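Local coordinates for protein uracil-DNA glycosylase (Sulfolobus tokodaii str. 7, PDB 4ZBY) that belongs to the uracil-DNA glycosylase superfamily and holds an iron-sulfur cluster as well as a uracil bound in its pocket, at residues A[24-29]-A[84-89]; A[37-42]-A[119-124]; A[52-57]-A[78-83]; A[57-62]-A[162-167]. One frame throughout, in Å; residues are numbered along the deposited sequence.

Contact 1: residues A[24-29]-A[84-89]; sequences TNAVPG and VKCRPP. With SF4 (iron/sulfur cluster), chain B.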
loop_
_atom_site.group_PDB
_atom_site.type_symbol
_atom_site.label_atom_id
_atom_site.label_comp_id
_atom_site.label_asym_id
_atom_site.label_seq_id
_atom_site.Cartn_x
_atom_site.Cartn_y
_atom_site.Cartn_z
ATOM N N THR A 24 0.614 19.507 -4.180
ATOM C CA THR A 24 0.045 19.857 -5.473
ATOM C C THR A 24 -1.228 19.039 -5.627
ATOM O O THR A 24 -2.301 19.590 -5.854
ATOM C CB THR A 24 1.001 19.555 -6.634
ATOM O OG1 THR A 24 2.239 20.236 -6.399
ATOM C CG2 THR A 24 0.403 20.081 -7.982
ATOM N N ASN A 25 -1.106 17.729 -5.455
ATOM C CA ASN A 25 -2.268 16.828 -5.509
ATOM C C ASN A 25 -2.238 15.812 -4.394
ATOM O O ASN A 25 -1.205 15.201 -4.177
ATOM C CB ASN A 25 -2.315 16.030 -6.814
ATOM C CG ASN A 25 -2.538 16.892 -8.009
ATOM O OD1 ASN A 25 -3.656 17.356 -8.259
ATOM N ND2 ASN A 25 -1.477 17.123 -8.762
ATOM N N ALA A 26 -3.369 15.613 -3.718
ATOM C CA ALA A 26 -3.510 14.474 -2.800
ATOM C C ALA A 26 -3.548 13.232 -3.668
ATOM O O ALA A 26 -3.889 13.328 -4.851
ATOM C CB ALA A 26 -4.785 14.592 -1.965
ATOM N N VAL A 27 -3.252 12.071 -3.085
ATOM C CA VAL A 27 -3.166 10.822 -3.837
ATOM C C VAL A 27 -4.015 9.761 -3.157
ATOM O O VAL A 27 -3.510 9.031 -2.265
ATOM C CB VAL A 27 -1.687 10.341 -3.933
ATOM C CG1 VAL A 27 -1.559 9.099 -4.781
ATOM C CG2 VAL A 27 -0.779 11.468 -4.513
ATOM N N PRO A 28 -5.294 9.639 -3.561
ATOM C CA PRO A 28 -6.181 8.680 -2.888
ATOM C C PRO A 28 -5.858 7.212 -3.203
ATOM O O PRO A 28 -6.090 6.340 -2.358
ATOM C CB PRO A 28 -7.582 9.042 -3.408
ATOM C CG PRO A 28 -7.368 9.840 -4.626
ATOM C CD PRO A 28 -6.022 10.553 -4.449
ATOM N N GLY A 29 -5.265 6.944 -4.353
ATOM C CA GLY A 29 -5.025 5.561 -4.748
ATOM C C GLY A 29 -5.846 5.299 -5.987
ATOM O O GLY A 29 -6.765 6.053 -6.276
ATOM N N VAL A 84 -0.674 7.122 4.133
ATOM C CA VAL A 84 -0.848 8.561 4.152
ATOM C C VAL A 84 -0.944 9.025 2.701
ATOM O O VAL A 84 -0.219 8.519 1.835
ATOM C CB VAL A 84 0.325 9.256 4.879
ATOM C CG1 VAL A 84 0.359 10.749 4.609
ATOM C CG2 VAL A 84 0.186 8.988 6.383
ATOM N N LYS A 85 -1.842 9.960 2.434
ATOM C CA LYS A 85 -2.154 10.252 1.045
ATOM C C LYS A 85 -1.662 11.606 0.505
ATOM O O LYS A 85 -1.898 11.949 -0.668
ATOM C CB LYS A 85 -3.663 10.068 0.851
ATOM C CG LYS A 85 -4.030 8.568 1.004
ATOM C CD LYS A 85 -5.488 8.389 1.323
ATOM C CE LYS A 85 -5.975 7.020 0.907
ATOM N NZ LYS A 85 -5.331 5.871 1.618
ATOM N N CYS A 86 -0.914 12.348 1.322
ATOM C CA CYS A 86 -0.222 13.540 0.843
ATOM C C CYS A 86 1.270 13.423 1.099
ATOM O O CYS A 86 1.687 12.759 2.031
ATOM C CB CYS A 86 -0.750 14.799 1.516
ATOM S SG CYS A 86 -2.503 15.036 1.087
ATOM N N ARG A 87 2.050 14.048 0.226
ATOM C CA ARG A 87 3.523 14.047 0.336
ATOM C C ARG A 87 4.027 14.835 1.534
ATOM O O ARG A 87 3.820 16.033 1.622
ATOM C CB ARG A 87 4.137 14.639 -0.936
ATOM C CG ARG A 87 5.658 14.583 -0.996
ATOM C CD ARG A 87 6.189 15.577 -2.015
ATOM N NE ARG A 87 7.614 15.379 -2.252
ATOM C CZ ARG A 87 8.370 16.187 -2.991
ATOM N NH1 ARG A 87 9.657 15.921 -3.151
ATOM N NH2 ARG A 87 7.841 17.256 -3.571
ATOM N N PRO A 88 4.732 14.168 2.448
ATOM C CA PRO A 88 5.318 14.945 3.540
ATOM C C PRO A 88 6.433 15.816 3.000
ATOM O O PRO A 88 7.075 15.438 2.025
ATOM C CB PRO A 88 5.846 13.873 4.499
ATOM C CG PRO A 88 5.017 12.647 4.183
ATOM C CD PRO A 88 4.792 12.715 2.688
ATOM N N PRO A 89 6.636 16.986 3.608
ATOM C CA PRO A 89 7.691 17.909 3.196
ATOM C C PRO A 89 9.079 17.332 3.385
ATOM O O PRO A 89 9.283 16.480 4.254
ATOM C CB PRO A 89 7.487 19.107 4.135
ATOM C CG PRO A 89 6.880 18.484 5.365
ATOM C CD PRO A 89 5.915 17.481 4.796
HETATM FE FE1 SF4 B . -3.597 14.645 5.715
HETATM FE FE2 SF4 B . -5.955 14.571 4.470
HETATM FE FE3 SF4 B . -3.681 14.521 3.024
HETATM FE FE4 SF4 B . -4.393 12.403 4.476
HETATM S S1 SF4 B . -5.485 13.227 2.662
HETATM S S2 SF4 B . -2.335 13.296 4.354
HETATM S S3 SF4 B . -5.372 13.394 6.286
HETATM S S4 SF4 B . -4.425 16.236 4.382
HETATM O O HOH W 1 0.886 14.923 -2.276
#

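Contact 2: residues A[37-42]-A[119-124]; sequences IMFVGE and VTLGRH. With URA (uracil), chain C.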
loop_
_atom_site.group_PDB
_atom_site.type_symbol
_atom_site.label_atom_id
_atom_site.label_comp_id
_atom_site.label_asym_id
_atom_site.label_seq_id
_atom_site.Cartn_x
_atom_site.Cartn_y
_atom_site.Cartn_z
ATOM N N ILE A 37 -5.814 -8.200 -5.064
ATOM C CA ILE A 37 -4.583 -7.761 -4.388
ATOM C C ILE A 37 -4.555 -6.251 -4.223
ATOM O O ILE A 37 -4.718 -5.482 -5.170
ATOM C CB ILE A 37 -3.318 -8.191 -5.149
ATOM C CG1 ILE A 37 -3.388 -9.681 -5.506
ATOM C CG2 ILE A 37 -2.063 -7.815 -4.332
ATOM C CD1 ILE A 37 -2.186 -10.218 -6.310
ATOM N N MET A 38 -4.325 -5.828 -2.997
ATOM C CA MET A 38 -4.262 -4.417 -2.681
ATOM C C MET A 38 -2.831 -4.145 -2.213
ATOM O O MET A 38 -2.296 -4.899 -1.393
ATOM C CB MET A 38 -5.318 -4.087 -1.610
ATOM C CG MET A 38 -5.382 -2.664 -1.153
ATOM S SD MET A 38 -6.852 -2.511 -0.063
ATOM C CE MET A 38 -6.646 -0.789 0.310
ATOM N N PHE A 39 -2.190 -3.117 -2.766
ATOM C CA PHE A 39 -0.822 -2.723 -2.365
ATOM C C PHE A 39 -0.904 -1.455 -1.556
ATOM O O PHE A 39 -1.577 -0.508 -1.954
ATOM C CB PHE A 39 0.063 -2.489 -3.604
ATOM C CG PHE A 39 0.266 -3.726 -4.416
ATOM C CD1 PHE A 39 1.358 -4.550 -4.176
ATOM C CD2 PHE A 39 -0.673 -4.097 -5.351
ATOM C CE1 PHE A 39 1.531 -5.725 -4.895
ATOM C CE2 PHE A 39 -0.519 -5.273 -6.087
ATOM C CZ PHE A 39 0.586 -6.079 -5.855
ATOM N N VAL A 40 -0.218 -1.428 -0.428
ATOM C CA VAL A 40 -0.235 -0.220 0.407
ATOM C C VAL A 40 1.172 0.221 0.716
ATOM O O VAL A 40 1.923 -0.508 1.364
ATOM C CB VAL A 40 -0.982 -0.460 1.748
ATOM C CG1 VAL A 40 -1.126 0.848 2.535
ATOM C CG2 VAL A 40 -2.351 -1.087 1.493
ATOM N N GLY A 41 1.523 1.419 0.256
ATOM C CA GLY A 41 2.813 1.999 0.597
ATOM C C GLY A 41 2.748 2.980 1.750
ATOM O O GLY A 41 1.796 3.023 2.521
ATOM N N GLU A 42 3.809 3.773 1.870
ATOM C CA GLU A 42 3.959 4.739 2.956
ATOM C C GLU A 42 3.215 6.059 2.686
ATOM O O GLU A 42 2.236 6.401 3.367
ATOM C CB GLU A 42 5.447 5.023 3.182
ATOM C CG GLU A 42 5.713 6.100 4.238
ATOM C CD GLU A 42 7.188 6.448 4.368
ATOM O OE1 GLU A 42 8.035 5.778 3.724
ATOM O OE2 GLU A 42 7.493 7.400 5.121
ATOM N N VAL A 119 -0.689 -6.457 0.239
ATOM C CA VAL A 119 0.774 -6.414 0.267
ATOM C C VAL A 119 1.195 -5.098 0.911
ATOM O O VAL A 119 0.883 -4.031 0.373
ATOM C CB VAL A 119 1.353 -6.517 -1.157
ATOM C CG1 VAL A 119 2.863 -6.476 -1.137
ATOM C CG2 VAL A 119 0.847 -7.794 -1.828
ATOM N N THR A 120 1.845 -5.177 2.073
ATOM C CA THR A 120 2.244 -3.955 2.775
ATOM C C THR A 120 3.700 -3.712 2.438
ATOM O O THR A 120 4.615 -4.423 2.877
ATOM C CB THR A 120 2.013 -4.002 4.311
ATOM O OG1 THR A 120 2.629 -5.156 4.867
ATOM C CG2 THR A 120 0.523 -4.081 4.647
ATOM N N LEU A 121 3.895 -2.678 1.633
ATOM C CA LEU A 121 5.200 -2.320 1.106
ATOM C C LEU A 121 5.907 -1.401 2.086
ATOM O O LEU A 121 5.624 -0.196 2.133
ATOM C CB LEU A 121 5.052 -1.615 -0.263
ATOM C CG LEU A 121 4.318 -2.377 -1.377
ATOM C CD1 LEU A 121 3.946 -1.395 -2.511
ATOM C CD2 LEU A 121 5.198 -3.525 -1.890
ATOM N N GLY A 122 6.810 -1.975 2.877
ATOM C CA GLY A 122 7.652 -1.178 3.765
ATOM C C GLY A 122 7.143 -1.137 5.197
ATOM O O GLY A 122 6.049 -1.638 5.499
ATOM N N ARG A 123 7.914 -0.489 6.070
ATOM C CA ARG A 123 7.667 -0.580 7.494
ATOM C C ARG A 123 6.457 0.200 7.967
ATOM O O ARG A 123 5.837 -0.178 8.949
ATOM C CB ARG A 123 8.899 -0.106 8.285
ATOM C CG ARG A 123 9.307 1.360 8.046
ATOM C CD ARG A 123 10.568 1.672 8.838
ATOM N NE ARG A 123 11.021 3.070 8.729
ATOM C CZ ARG A 123 10.731 4.029 9.612
ATOM N NH1 ARG A 123 9.955 3.770 10.659
ATOM N NH2 ARG A 123 11.232 5.254 9.462
ATOM N N HIS A 124 6.145 1.320 7.332
ATOM C CA HIS A 124 5.056 2.143 7.842
ATOM C C HIS A 124 3.713 1.474 7.604
ATOM O O HIS A 124 2.877 1.400 8.509
ATOM C CB HIS A 124 5.078 3.525 7.193
ATOM C CG HIS A 124 6.258 4.345 7.604
ATOM N ND1 HIS A 124 7.420 4.410 6.866
ATOM C CD2 HIS A 124 6.472 5.090 8.712
ATOM C CE1 HIS A 124 8.290 5.184 7.489
ATOM N NE2 HIS A 124 7.737 5.615 8.609
HETATM N N1 URA C . 6.460 5.648 -2.079
HETATM C C2 URA C . 5.328 5.193 -1.497
HETATM O O2 URA C . 5.295 4.750 -0.364
HETATM N N3 URA C . 4.188 5.429 -2.159
HETATM C C4 URA C . 4.066 6.066 -3.342
HETATM O O4 URA C . 2.968 6.145 -3.868
HETATM C C5 URA C . 5.267 6.516 -3.925
HETATM C C6 URA C . 6.444 6.293 -3.293
HETATM O O HOH W 2 7.668 2.546 4.792
#

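Contact 3: residues A[52-57]-A[78-83]; sequences GRPFVG and VFITNV. With URA (uracil), chain C.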
loop_
_atom_site.group_PDB
_atom_site.type_symbol
_atom_site.label_atom_id
_atom_site.label_comp_id
_atom_site.label_asym_id
_atom_site.label_seq_id
_atom_site.Cartn_x
_atom_site.Cartn_y
_atom_site.Cartn_z
ATOM N N GLY A 52 -0.822 13.197 -8.843
ATOM C CA GLY A 52 -2.033 12.744 -8.169
ATOM C C GLY A 52 -2.257 11.231 -8.197
ATOM O O GLY A 52 -3.379 10.754 -8.037
ATOM N N ARG A 53 -1.179 10.480 -8.399
ATOM C CA ARG A 53 -1.242 9.030 -8.646
ATOM C C ARG A 53 -0.202 8.337 -7.783
ATOM O O ARG A 53 0.859 8.888 -7.594
ATOM C CB ARG A 53 -0.963 8.720 -10.115
ATOM C CG ARG A 53 -1.717 9.563 -11.121
ATOM C CD ARG A 53 -1.385 9.079 -12.496
ATOM N NE ARG A 53 -1.500 7.624 -12.520
ATOM C CZ ARG A 53 -0.922 6.841 -13.422
ATOM N NH1 ARG A 53 -0.200 7.373 -14.407
ATOM N NH2 ARG A 53 -1.086 5.527 -13.349
ATOM N N PRO A 54 -0.495 7.129 -7.265
ATOM C CA PRO A 54 0.484 6.439 -6.426
ATOM C C PRO A 54 1.549 5.717 -7.266
ATOM O O PRO A 54 1.276 5.290 -8.397
ATOM C CB PRO A 54 -0.373 5.443 -5.640
ATOM C CG PRO A 54 -1.471 5.114 -6.590
ATOM C CD PRO A 54 -1.764 6.378 -7.377
ATOM N N PHE A 55 2.744 5.592 -6.699
ATOM C CA PHE A 55 3.791 4.759 -7.279
ATOM C C PHE A 55 3.994 4.997 -8.795
ATOM O O PHE A 55 3.792 4.102 -9.645
ATOM C CB PHE A 55 3.490 3.280 -6.958
ATOM C CG PHE A 55 3.821 2.895 -5.530
ATOM C CD1 PHE A 55 5.143 2.810 -5.115
ATOM C CD2 PHE A 55 2.820 2.641 -4.602
ATOM C CE1 PHE A 55 5.460 2.447 -3.820
ATOM C CE2 PHE A 55 3.130 2.301 -3.302
ATOM C CZ PHE A 55 4.439 2.191 -2.909
ATOM N N VAL A 56 4.428 6.214 -9.131
ATOM C CA VAL A 56 4.713 6.560 -10.533
ATOM C C VAL A 56 6.148 7.035 -10.767
ATOM O O VAL A 56 6.569 7.231 -11.905
ATOM C CB VAL A 56 3.734 7.648 -11.071
ATOM C CG1 VAL A 56 2.365 7.049 -11.305
ATOM C CG2 VAL A 56 3.640 8.869 -10.144
ATOM N N GLY A 57 6.883 7.245 -9.692
ATOM C CA GLY A 57 8.294 7.591 -9.801
ATOM C C GLY A 57 9.120 6.327 -10.008
ATOM O O GLY A 57 8.566 5.275 -10.337
ATOM N N VAL A 78 -5.311 -4.357 -10.074
ATOM C CA VAL A 78 -5.050 -4.374 -8.621
ATOM C C VAL A 78 -5.477 -3.037 -8.041
ATOM O O VAL A 78 -5.994 -2.181 -8.788
ATOM C CB VAL A 78 -3.582 -4.642 -8.321
ATOM C CG1 VAL A 78 -3.219 -6.024 -8.885
ATOM C CG2 VAL A 78 -2.680 -3.557 -8.931
ATOM N N PHE A 79 -5.334 -2.853 -6.729
ATOM C CA PHE A 79 -5.585 -1.544 -6.148
ATOM C C PHE A 79 -4.348 -1.102 -5.410
ATOM O O PHE A 79 -3.740 -1.895 -4.684
ATOM C CB PHE A 79 -6.802 -1.550 -5.205
ATOM C CG PHE A 79 -7.261 -0.164 -4.829
ATOM C CD1 PHE A 79 -6.737 0.468 -3.722
ATOM C CD2 PHE A 79 -8.205 0.512 -5.615
ATOM C CE1 PHE A 79 -7.151 1.767 -3.370
ATOM C CE2 PHE A 79 -8.618 1.801 -5.290
ATOM C CZ PHE A 79 -8.071 2.428 -4.165
ATOM N N ILE A 80 -3.951 0.154 -5.621
ATOM C CA ILE A 80 -2.682 0.650 -5.072
ATOM C C ILE A 80 -2.904 1.959 -4.333
ATOM O O ILE A 80 -3.498 2.884 -4.887
ATOM C CB ILE A 80 -1.648 0.896 -6.193
ATOM C CG1 ILE A 80 -1.337 -0.409 -6.939
ATOM C CG2 ILE A 80 -0.377 1.520 -5.594
ATOM C CD1 ILE A 80 -0.472 -0.177 -8.224
ATOM N N THR A 81 -2.475 2.015 -3.084
ATOM C CA THR A 81 -2.614 3.249 -2.331
ATOM C C THR A 81 -1.523 3.303 -1.263
ATOM O O THR A 81 -0.555 2.552 -1.335
ATOM C CB THR A 81 -4.040 3.368 -1.729
ATOM O OG1 THR A 81 -4.201 4.674 -1.144
ATOM C CG2 THR A 81 -4.312 2.289 -0.693
ATOM N N ASN A 82 -1.676 4.222 -0.315
ATOM C CA ASN A 82 -0.706 4.448 0.756
ATOM C C ASN A 82 -1.426 4.709 2.060
ATOM O O ASN A 82 -2.579 5.110 2.054
ATOM C CB ASN A 82 0.202 5.648 0.464
ATOM C CG ASN A 82 1.084 5.446 -0.755
ATOM O OD1 ASN A 82 2.036 4.688 -0.720
ATOM N ND2 ASN A 82 0.766 6.137 -1.840
ATOM N N VAL A 83 -0.730 4.527 3.181
ATOM C CA VAL A 83 -1.344 4.780 4.479
ATOM C C VAL A 83 -1.565 6.291 4.688
ATOM O O VAL A 83 -2.548 6.698 5.317
ATOM C CB VAL A 83 -0.495 4.165 5.620
ATOM C CG1 VAL A 83 0.892 4.781 5.656
ATOM C CG2 VAL A 83 -1.196 4.310 6.965
HETATM N N1 URA C . 6.460 5.648 -2.079
HETATM C C2 URA C . 5.328 5.193 -1.497
HETATM O O2 URA C . 5.295 4.750 -0.364
HETATM N N3 URA C . 4.188 5.429 -2.159
HETATM C C4 URA C . 4.066 6.066 -3.342
HETATM O O4 URA C . 2.968 6.145 -3.868
HETATM C C5 URA C . 5.267 6.516 -3.925
HETATM C C6 URA C . 6.444 6.293 -3.293
#

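Contact 4: residues A[57-62]-A[162-167]; sequences GAAGKL and TYHPAA. With URA (uracil), chain C.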
loop_
_atom_site.group_PDB
_atom_site.type_symbol
_atom_site.label_atom_id
_atom_site.label_comp_id
_atom_site.label_asym_id
_atom_site.label_seq_id
_atom_site.Cartn_x
_atom_site.Cartn_y
_atom_site.Cartn_z
ATOM N N GLY A 57 6.883 7.245 -9.692
ATOM C CA GLY A 57 8.294 7.591 -9.801
ATOM C C GLY A 57 9.120 6.327 -10.008
ATOM O O GLY A 57 8.566 5.275 -10.337
ATOM N N ALA A 58 10.435 6.420 -9.815
ATOM C CA ALA A 58 11.322 5.268 -10.013
ATOM C C ALA A 58 10.902 4.037 -9.202
ATOM O O ALA A 58 10.845 2.914 -9.730
ATOM C CB ALA A 58 12.761 5.647 -9.661
ATOM N N ALA A 59 10.630 4.227 -7.915
ATOM C CA ALA A 59 10.215 3.100 -7.089
ATOM C C ALA A 59 8.908 2.544 -7.615
ATOM O O ALA A 59 8.706 1.334 -7.650
ATOM C CB ALA A 59 10.055 3.506 -5.647
ATOM N N GLY A 60 8.007 3.432 -8.010
ATOM C CA GLY A 60 6.755 2.978 -8.571
ATOM C C GLY A 60 6.868 2.203 -9.877
ATOM O O GLY A 60 6.099 1.251 -10.106
ATOM N N LYS A 61 7.779 2.627 -10.747
ATOM C CA LYS A 61 8.015 1.929 -12.010
ATOM C C LYS A 61 8.536 0.514 -11.739
ATOM O O LYS A 61 8.170 -0.435 -12.443
ATOM C CB LYS A 61 8.979 2.715 -12.894
ATOM C CG LYS A 61 8.354 4.045 -13.385
ATOM C CD LYS A 61 9.376 4.963 -14.048
ATOM C CE LYS A 61 8.752 6.311 -14.405
ATOM N NZ LYS A 61 9.711 7.153 -15.188
ATOM N N LEU A 62 9.344 0.367 -10.695
ATOM C CA LEU A 62 9.831 -0.960 -10.313
ATOM C C LEU A 62 8.660 -1.795 -9.802
ATOM O O LEU A 62 8.529 -2.968 -10.145
ATOM C CB LEU A 62 10.923 -0.864 -9.263
ATOM C CG LEU A 62 11.432 -2.190 -8.703
ATOM C CD1 LEU A 62 11.827 -3.133 -9.818
ATOM C CD2 LEU A 62 12.628 -1.883 -7.826
ATOM N N THR A 162 6.406 -6.745 2.611
ATOM C CA THR A 162 7.673 -6.781 1.885
ATOM C C THR A 162 8.486 -5.512 2.144
ATOM O O THR A 162 8.009 -4.570 2.778
ATOM C CB THR A 162 7.458 -6.900 0.372
ATOM O OG1 THR A 162 7.073 -5.621 -0.158
ATOM C CG2 THR A 162 6.361 -7.924 0.045
ATOM N N TYR A 163 9.718 -5.483 1.646
ATOM C CA TYR A 163 10.489 -4.250 1.678
ATOM C C TYR A 163 9.828 -3.282 0.724
ATOM O O TYR A 163 9.082 -3.681 -0.159
ATOM C CB TYR A 163 11.946 -4.492 1.293
ATOM C CG TYR A 163 12.756 -5.230 2.335
ATOM C CD1 TYR A 163 12.634 -4.925 3.691
ATOM C CD2 TYR A 163 13.656 -6.217 1.965
ATOM C CE1 TYR A 163 13.377 -5.596 4.645
ATOM C CE2 TYR A 163 14.413 -6.889 2.916
ATOM C CZ TYR A 163 14.265 -6.579 4.252
ATOM O OH TYR A 163 15.006 -7.249 5.202
ATOM N N HIS A 164 10.069 -1.999 0.918
ATOM C CA HIS A 164 9.520 -1.016 0.023
ATOM C C HIS A 164 10.308 -1.046 -1.277
ATOM O O HIS A 164 11.517 -1.236 -1.259
ATOM C CB HIS A 164 9.601 0.353 0.682
ATOM C CG HIS A 164 8.854 1.410 -0.044
ATOM N ND1 HIS A 164 9.335 2.004 -1.192
ATOM C CD2 HIS A 164 7.665 2.000 0.225
ATOM C CE1 HIS A 164 8.470 2.916 -1.603
ATOM N NE2 HIS A 164 7.450 2.933 -0.759
ATOM N N PRO A 165 9.643 -0.822 -2.411
ATOM C CA PRO A 165 10.344 -0.889 -3.703
ATOM C C PRO A 165 11.517 0.080 -3.815
ATOM O O PRO A 165 12.490 -0.227 -4.482
ATOM C CB PRO A 165 9.258 -0.514 -4.709
ATOM C CG PRO A 165 8.006 -0.867 -4.047
ATOM C CD PRO A 165 8.185 -0.694 -2.583
ATOM N N ALA A 166 11.394 1.250 -3.199
ATOM C CA ALA A 166 12.472 2.225 -3.200
ATOM C C ALA A 166 13.767 1.625 -2.642
ATOM O O ALA A 166 14.861 1.986 -3.084
ATOM C CB ALA A 166 12.059 3.441 -2.414
ATOM N N ALA A 167 13.651 0.682 -1.708
ATOM C CA ALA A 167 14.842 0.092 -1.092
ATOM C C ALA A 167 15.562 -0.849 -2.047
ATOM O O ALA A 167 16.719 -1.209 -1.822
ATOM C CB ALA A 167 14.473 -0.653 0.199
HETATM N N1 URA C . 6.460 5.648 -2.079
HETATM C C2 URA C . 5.328 5.193 -1.497
HETATM O O2 URA C . 5.295 4.750 -0.364
HETATM N N3 URA C . 4.188 5.429 -2.159
HETATM C C4 URA C . 4.066 6.066 -3.342
HETATM O O4 URA C . 2.968 6.145 -3.868
HETATM C C5 URA C . 5.267 6.516 -3.925
HETATM C C6 URA C . 6.444 6.293 -3.293
#

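Contact 1: residues A[24-29]-A[84-89]
The carbonyl oxygen of Pro-28 is gripped by Thr-81 OG1 and Gln-109 NE2, and the aliphatic end of Lys-85 closes in on it, CE standing 3.3 Å from Pro-28 O. Nearer its root, the same lysine lays CB and CG along the preceding carbonyl, each 3.3 Å from Val-27 O. Only the last torsion breaks the extended run of the chain: chi4 of 63° bends NZ off Pro-28 O and toward Asn-82 O, Gln-109 OE1 and Thr-81 OG1, with which it is hydrogen-bonded. A lysine suits this buried place because its methylenes pack while its ammonium is satisfied by three oxygens. The backbones are joined directly by Val-27 N, which donates to Lys-85 O at 2.8 Å. Water 1 extends the link, donating a hydrogen bond to Asn-25 O at 2.8 Å and accepting one from Arg-87 N. Next door, Ala-26 CB lies 3.8 Å from Cys-86 SG, its small methyl lodging beside a sulfur that is committed to the cluster: SG binds iron FE3 at 2.3 Å. Val-84 adds an apolar wall, with CG1 3.7 Å from the cluster sulfide S2. The two loops, one leading into strand 30-31 and the other leaving strand 79-82, thus run together against helix 4-12, whose Val-11 touches Ala-26, Pro-28 and Lys-85, and helix 96-113, which packs on Val-84 and Lys-85.

Contact 2: residues A[37-42]-A[119-124]
Glu-42 reaches across to His-124 with an extended side chain that starts beside the bound uracil. Its CB is 3.6 Å from uracil O2, and the backbone N of the same residue donates to that oxygen at 2.9 Å. With CG anti to the backbone N (chi1 176°), the chain leaves the ligand and slides over the imidazole: CG passes near ND1, CD comes to 3.2 Å from His-124 ND1, and OE2 ends 3.3 Å from His-124 CE1. Carboxylate and ring are stacked with their planes 25° apart, so they meet through their faces and not by a direct hydrogen bond. Water 2, in the ring plane, links them instead, 2.8 Å from His-124 ND1 and weakly bonded to Glu-42 OE1. Upstream, the strands pair in parallel: Val-40 N donates to Val-119 O at 2.9 Å, and Val-40 O receives Leu-121 N. Phe-39 and Val-119 project side by side from one face of the sheet, CD1 of the ring 3.6 Å from Val-119 CB, with Phe-39 packed on helix 58-71. Gly-41, with no side chain, lets the strand end lie close to uracil O2. Such a pocket at the C-terminal ends of parallel strands is characteristic of the alpha/beta fold of uracil-DNA glycosylases.

Contact 3: residues A[52-57]-A[78-83]
Phe-55 turns the edge of its ring to Ile-80 and one face to uracil, in the base pocket of the uracil-DNA glycosylase fold. At the edge, Ile-80 CG2 touches Phe-55 CD2 at 3.5 Å. This methyl is also shared with Pro-54, whose CG lies 3.9 Å from it and 3.5 Å from Ile-80 O; a branched residue suits the strand here, since CG2, anti to its own backbone N, can touch both partners. Uracil lies over the phenyl face, offset toward the rim, with N3 3.3 Å above the ring plane. The amide of Asn-82 crosses obliquely past the phenyl group at 37° between planes, OD1 standing 3.7 Å from Phe-55 CE2. Phenylalanine thus provides a flat apolar floor, while asparagine offers an acceptor and a donor side by side to the polar rim of the base. The loop backbone contributes too: Phe-55 has positive phi and psi, and its N donates to uracil O4, the turn being tied down by Arg-75, which bonds Pro-54 O and Phe-55 O. Uracil O4 therefore receives two donors, the second being Asn-82 ND2 at 3.0 Å. Beside it, the nearly straight bond (168°) from uracil N3 ends on Asn-82 OD1 at 2.7 Å.

Contact 4: residues A[57-62]-A[162-167]
Ala-59 points its methyl from the first turn of helix 58-71 into the 164-166 bend, where CB meets Ala-166 N at 3.6 Å and Ala-166 CB at 3.8 Å. A residue this small lets the helix come close, the CA atoms of Ala-59 and Ala-166 being 4.6 Å apart. Pro-165 CB rests against Ala-59 O at 3.5 Å, and one turn further on Leu-62 sets CD2 3.7 Å from Pro-165 O, so the proline is held from two levels of the helix. His-164 turns the edge of its ring to the methyl of Ala-59. Pro-165 CD lies over one face of the imidazole, toward its rim, and Ala-166 N comes in near the ring plane to donate to ND1 at 3.0 Å. A chi1 of -170° swings the imidazole away from the backbone N, and NE2 donates to uracil O2 at 2.8 Å. Gly-57, tied through its N to Glu-48 OE2, caps the helix start, and Phe-55 meets the histidine ring at an inclined angle. Because ND1 accepts the N-H of Ala-166, NE2 is left as the donor, and the same bond fixes the direction in which the imidazole addresses uracil O2.

Contacts 2, 3 and 4 converge on the uracil: O2 takes donors from both contact 2 and contact 4, whereas contact 3 serves N3 and O4. Their centres lie about 10 to 11 Å from one another. Strands 37-41 and 79-82 are neighbours in the sheet, tying contact 2 to contact 3 by backbone bonds, and Thr-162 of contact 4 pairs by backbone bonds with Thr-120 and Gly-122 of contact 2. Contacts 3 and 4 share Gly-57, which joins the loop 52-57 that carries Phe-55 to helix 58-71. Contact 1 stands toward the iron-sulfur cluster, its centre about 17 Å from that of contact 4, yet Val-27 packs on Pro-54 and Val-84 N probably bonds Glu-42 O (3.1 Å), connecting cluster and pocket.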